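Local coordinates for protein leucine aminopeptidase 1, chloroplastic (Solanum lycopersicum, PDB 5D8N) that removes N-terminal amino acids, preferably leucine, from peptides as a magnesium-dependent homohexameric M17 aminopeptidase, and also acts as a protein-folding chaperone, at residues Glu448-Met453 and Thr515-Ser520; Ala426-Pro431 and Gln496-Asp501. The protein carries 1 engineered substitution. All coordinates share one frame; numbering follows the deposited sequence.

Contact 1 of 2, residues Glu448-Met453 and Thr515-Ser520; sequences EKLWRM and TGYGVS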
# COMPACT_ATOMS: atom_id res chain seq x y z
N GLU A 448 -31.75 -18.25 11.34
CA GLU A 448 -30.68 -17.56 10.63
C GLU A 448 -30.56 -16.11 11.12
O GLU A 448 -31.53 -15.48 11.54
CB GLU A 448 -30.94 -17.63 9.12
CG GLU A 448 -30.83 -19.04 8.58
CD GLU A 448 -30.62 -19.11 7.06
OE1 GLU A 448 -31.47 -18.59 6.31
OE2 GLU A 448 -29.73 -19.87 6.62
N LYS A 449 -29.35 -15.56 11.02
CA LYS A 449 -29.05 -14.22 11.54
C LYS A 449 -29.03 -13.18 10.44
O LYS A 449 -28.26 -13.30 9.48
CB LYS A 449 -27.69 -14.17 12.24
CG LYS A 449 -27.58 -15.08 13.45
CD LYS A 449 -26.16 -15.05 14.01
CE LYS A 449 -26.07 -16.12 15.09
NZ LYS A 449 -24.96 -15.95 16.05
N LEU A 450 -29.83 -12.13 10.64
CA LEU A 450 -29.85 -10.98 9.76
C LEU A 450 -30.28 -9.74 10.52
O LEU A 450 -30.80 -9.82 11.63
CB LEU A 450 -30.74 -11.25 8.52
CG LEU A 450 -32.20 -11.66 8.69
CD1 LEU A 450 -33.08 -10.48 9.06
CD2 LEU A 450 -32.73 -12.28 7.41
N TRP A 451 -30.06 -8.58 9.92
CA TRP A 451 -30.33 -7.31 10.58
C TRP A 451 -30.67 -6.28 9.51
O TRP A 451 -29.93 -6.10 8.54
CB TRP A 451 -29.10 -6.86 11.36
CG TRP A 451 -29.31 -5.69 12.29
CD1 TRP A 451 -29.07 -4.37 12.03
CD2 TRP A 451 -29.85 -5.74 13.62
NE1 TRP A 451 -29.35 -3.60 13.14
CE2 TRP A 451 -29.81 -4.42 14.14
CE3 TRP A 451 -30.41 -6.76 14.40
CZ2 TRP A 451 -30.34 -4.10 15.39
CZ3 TRP A 451 -30.83 -6.46 15.70
CH2 TRP A 451 -30.80 -5.13 16.18
N ARG A 452 -31.78 -5.58 9.71
CA ARG A 452 -32.14 -4.53 8.79
C ARG A 452 -31.18 -3.35 8.90
O ARG A 452 -30.76 -2.95 9.99
CB ARG A 452 -33.57 -4.06 9.03
CG ARG A 452 -34.09 -3.20 7.90
CD ARG A 452 -35.41 -2.54 8.24
NE ARG A 452 -35.99 -1.82 7.12
CZ ARG A 452 -37.16 -1.18 7.16
NH1 ARG A 452 -37.93 -1.26 8.22
NH2 ARG A 452 -37.64 -0.59 6.06
N MET A 453 -30.83 -2.81 7.74
CA MET A 453 -29.98 -1.63 7.65
C MET A 453 -30.72 -0.57 6.85
O MET A 453 -31.60 -0.88 6.04
CB MET A 453 -28.67 -1.98 6.93
CG MET A 453 -27.85 -3.00 7.69
SD MET A 453 -27.04 -2.24 9.12
CE MET A 453 -25.75 -1.32 8.31
N THR A 515 -22.12 -22.62 3.58
CA THR A 515 -23.13 -22.89 4.60
C THR A 515 -24.49 -23.23 4.03
O THR A 515 -25.31 -23.83 4.72
CB THR A 515 -23.32 -21.67 5.55
OG1 THR A 515 -23.68 -20.55 4.77
CG2 THR A 515 -22.03 -21.36 6.32
N GLY A 516 -24.80 -22.70 2.85
CA GLY A 516 -26.15 -22.74 2.32
C GLY A 516 -27.07 -21.79 3.06
O GLY A 516 -28.30 -21.96 3.06
N TYR A 517 -26.47 -20.77 3.69
CA TYR A 517 -27.23 -19.69 4.30
C TYR A 517 -28.29 -19.16 3.36
O TYR A 517 -28.01 -18.82 2.21
CB TYR A 517 -26.30 -18.56 4.73
CG TYR A 517 -27.02 -17.39 5.35
CD1 TYR A 517 -27.53 -16.36 4.56
CD2 TYR A 517 -27.12 -17.26 6.72
CE1 TYR A 517 -28.28 -15.34 5.12
CE2 TYR A 517 -27.73 -16.16 7.30
CZ TYR A 517 -28.37 -15.24 6.50
OH TYR A 517 -28.99 -14.16 7.09
N GLY A 518 -29.47 -18.92 3.91
CA GLY A 518 -30.55 -18.25 3.23
C GLY A 518 -31.70 -19.21 2.95
O GLY A 518 -32.86 -18.77 2.85
N VAL A 519 -31.39 -20.48 2.63
CA VAL A 519 -32.41 -21.41 2.16
C VAL A 519 -33.51 -21.48 3.18
O VAL A 519 -34.68 -21.32 2.86
CB VAL A 519 -31.83 -22.80 1.89
CG1 VAL A 519 -32.93 -23.79 1.58
CG2 VAL A 519 -30.86 -22.76 0.72
N SER A 520 -33.17 -21.76 4.43
CA SER A 520 -34.21 -21.99 5.43
C SER A 520 -35.08 -20.76 5.64
O SER A 520 -36.28 -20.87 5.84
CB SER A 520 -33.62 -22.49 6.76
OG SER A 520 -32.66 -21.54 7.24
O HOH W 1 -30.17 -22.17 5.21
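Glu448 and Tyr517 carry a polar contact that joins the lead-in to strand 450-452, outermost in this chain's sheet of the catalytic domain, to the N-terminus of the C-terminal helix 519-527. The two side chains reach past each other in opposite directions, each bonding to the backbone of the other's segment. From Glu448, OE2 accepts the N-H of Gly518, the N-cap residue, at 2.9 Å; the bond is almost straight and arrives on the syn side of the carboxylate, 26° out of its plane. OE1 of the same carboxylate is bonded to the hydroxyl of Thr521, in the helix's first turn. A water extends the grip: it donates to Glu448 OE2 at 2.7 Å and to Gly516 O, and accepts from Ser520 N. In the other direction, Tyr517 OH donates to Lys449 O at 2.6 Å, approaching from above the carbonyl plane, 54° out of it, and not along a lone pair. The ring gets there because CG stands anti to the backbone N (chi1 179°). Glu448 CD then lies over one ring face, 4.0 Å above its plane and displaced toward the rim, while Leu450 CB touches the hydroxyl at 3.7 Å. Lys449 turns its amine away, to a salt bridge with Glu456 of the second subunit. An ST turn, Thr515 OG1 accepting from Tyr517 N, shapes the approach to the helix. The arrangement, in which the dipole probably favours the negative charge, is typical of an acidic side chain placed at a helix N-terminus, here from a segment far away in sequence.

Contact 2 of 2, residues Ala426-Pro431 and Gln496-Asp501; sequences AGAFTP and QWLHLD
Strands 426-429 and 496-501 are antiparallel neighbours in the mixed sheet of the catalytic domain; the axes of these short segments approach to 4.6 Å, with N-to-C directions at 162°. Two hydrogen-bonded pairs, Gly427 with Asp501 and Phe429 with His499, flank the non-hydrogen-bonded pair Ala428-Leu500. The Phe429-His499 pair is tight in both directions: Phe429 N to His499 O and His499 N to Phe429 O are both 2.8 Å, in the carbonyl plane. At the opposite end Gly427 N reaches Asp501 O at a longer 3.2 Å. Past the strand end, Thr430 OG1 takes over, donating to Trp497 O at 2.6 Å from above the carbonyl plane; with OG1 anti to its own N (chi1 -180°), the hydroxyl swings across to the neighbouring backbone. On one face of the sheet the Phe429 and His499 side chains run side by side, CD1 of the former 3.6 Å from CD2 of the latter, their planes inclined at 31°. On the other face Ala428 CB packs against Leu500 CD1 at 3.6 Å. Thr430 CB meets Leu498 CB at 3.8 Å, and both side chains also touch helix 433-446. The chemistry implies a buried strand pair whose polar side chains are tied to the next strand and the loop after it: His499 ND1 and Trp497 NE1 bond to Asp409, Asp501 to Thr414 and Leu413. The Asp501 side chain lies about 7 Å from that of Arg389, a predicted active-site residue.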
# COMPACT_ATOMS: atom_id res chain seq x y z
N ALA A 426 -26.29 -11.20 8.05
CA ALA A 426 -26.56 -10.59 6.76
C ALA A 426 -27.30 -9.27 6.96
O ALA A 426 -28.02 -9.09 7.94
CB ALA A 426 -27.37 -11.53 5.89
N GLY A 427 -27.12 -8.36 6.02
CA GLY A 427 -27.82 -7.09 6.05
C GLY A 427 -29.04 -7.12 5.14
O GLY A 427 -28.94 -7.49 3.97
N ALA A 428 -30.15 -6.61 5.65
CA ALA A 428 -31.42 -6.57 4.95
C ALA A 428 -31.77 -5.11 4.68
O ALA A 428 -31.79 -4.28 5.60
CB ALA A 428 -32.51 -7.23 5.79
N PHE A 429 -32.11 -4.83 3.43
CA PHE A 429 -32.44 -3.48 3.01
C PHE A 429 -33.77 -3.49 2.27
O PHE A 429 -33.93 -4.25 1.33
CB PHE A 429 -31.38 -2.94 2.04
CG PHE A 429 -30.00 -2.86 2.63
CD1 PHE A 429 -29.18 -3.96 2.62
CD2 PHE A 429 -29.49 -1.65 3.03
CE1 PHE A 429 -27.90 -3.89 3.13
CE2 PHE A 429 -28.22 -1.58 3.56
CZ PHE A 429 -27.43 -2.71 3.63
N THR A 430 -34.71 -2.67 2.74
CA THR A 430 -35.99 -2.57 2.05
C THR A 430 -36.65 -1.22 2.29
O THR A 430 -36.55 -0.69 3.38
CB THR A 430 -36.95 -3.70 2.49
OG1 THR A 430 -38.20 -3.59 1.81
CG2 THR A 430 -37.21 -3.64 3.98
N PRO A 431 -37.33 -0.67 1.27
CA PRO A 431 -38.24 0.46 1.47
C PRO A 431 -39.51 0.07 2.21
O PRO A 431 -40.29 0.93 2.59
CB PRO A 431 -38.58 0.92 0.05
CG PRO A 431 -37.57 0.26 -0.84
CD PRO A 431 -37.19 -1.01 -0.16
N GLN A 496 -43.25 -4.84 -3.62
CA GLN A 496 -42.48 -4.84 -2.37
C GLN A 496 -41.18 -5.62 -2.58
O GLN A 496 -41.16 -6.64 -3.25
CB GLN A 496 -43.26 -5.51 -1.25
CG GLN A 496 -44.58 -4.85 -0.92
CD GLN A 496 -45.16 -5.38 0.38
OE1 GLN A 496 -44.61 -6.28 1.00
NE2 GLN A 496 -46.32 -4.90 0.74
N TRP A 497 -40.07 -5.07 -2.10
CA TRP A 497 -38.77 -5.60 -2.44
C TRP A 497 -37.81 -5.43 -1.28
O TRP A 497 -37.74 -4.37 -0.65
CB TRP A 497 -38.24 -4.96 -3.71
CG TRP A 497 -36.74 -5.05 -3.86
CD1 TRP A 497 -36.02 -6.17 -4.19
CD2 TRP A 497 -35.78 -4.04 -3.54
NE1 TRP A 497 -34.69 -5.89 -4.18
CE2 TRP A 497 -34.51 -4.58 -3.82
CE3 TRP A 497 -35.89 -2.68 -3.26
CZ2 TRP A 497 -33.35 -3.83 -3.73
CZ3 TRP A 497 -34.71 -1.94 -3.12
CH2 TRP A 497 -33.47 -2.52 -3.37
N LEU A 498 -37.12 -6.52 -0.97
CA LEU A 498 -36.04 -6.52 0.00
C LEU A 498 -34.76 -7.15 -0.56
O LEU A 498 -34.79 -8.21 -1.19
CB LEU A 498 -36.46 -7.26 1.26
CG LEU A 498 -35.46 -7.34 2.43
CD1 LEU A 498 -36.27 -7.39 3.71
CD2 LEU A 498 -34.57 -8.55 2.36
N HIS A 499 -33.65 -6.52 -0.21
CA HIS A 499 -32.32 -6.94 -0.66
C HIS A 499 -31.55 -7.46 0.55
O HIS A 499 -31.44 -6.77 1.57
CB HIS A 499 -31.58 -5.74 -1.27
CG HIS A 499 -30.10 -5.89 -1.31
ND1 HIS A 499 -29.47 -6.85 -2.05
CD2 HIS A 499 -29.12 -5.11 -0.80
CE1 HIS A 499 -28.16 -6.71 -1.96
NE2 HIS A 499 -27.92 -5.65 -1.21
N LEU A 500 -31.01 -8.66 0.41
CA LEU A 500 -30.25 -9.27 1.48
C LEU A 500 -28.79 -9.45 1.05
O LEU A 500 -28.48 -10.20 0.12
CB LEU A 500 -30.90 -10.59 1.86
CG LEU A 500 -30.58 -11.13 3.25
CD1 LEU A 500 -31.09 -10.22 4.35
CD2 LEU A 500 -31.14 -12.54 3.43
N ASP A 501 -27.91 -8.66 1.68
CA ASP A 501 -26.47 -8.70 1.41
C ASP A 501 -25.85 -9.77 2.31
O ASP A 501 -25.62 -9.57 3.52
CB ASP A 501 -25.84 -7.32 1.64
CG ASP A 501 -24.44 -7.16 1.01
OD1 ASP A 501 -23.82 -8.17 0.63
OD2 ASP A 501 -23.97 -5.99 0.88

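Strand 426-429 is the common element: in contact 2 it pairs antiparallel with 496-501, and along its other side it runs parallel to 450-452 of contact 1, with Trp451 N probably bonded to Ala426 O at 2.9 Å and Met453 N to Ala428 O. The two centres are 11 Å apart, and Tyr517 OH of contact 1 also packs on Ala426 CB. Contact 2 is buried and held mainly by regular backbone bonds with apolar flanks. Contact 1, partly buried at the outermost strand of this chain's sheet and beside a second subunit, relies instead on side chain-to-backbone bonds and a water, and fastens a helix start instead of a strand.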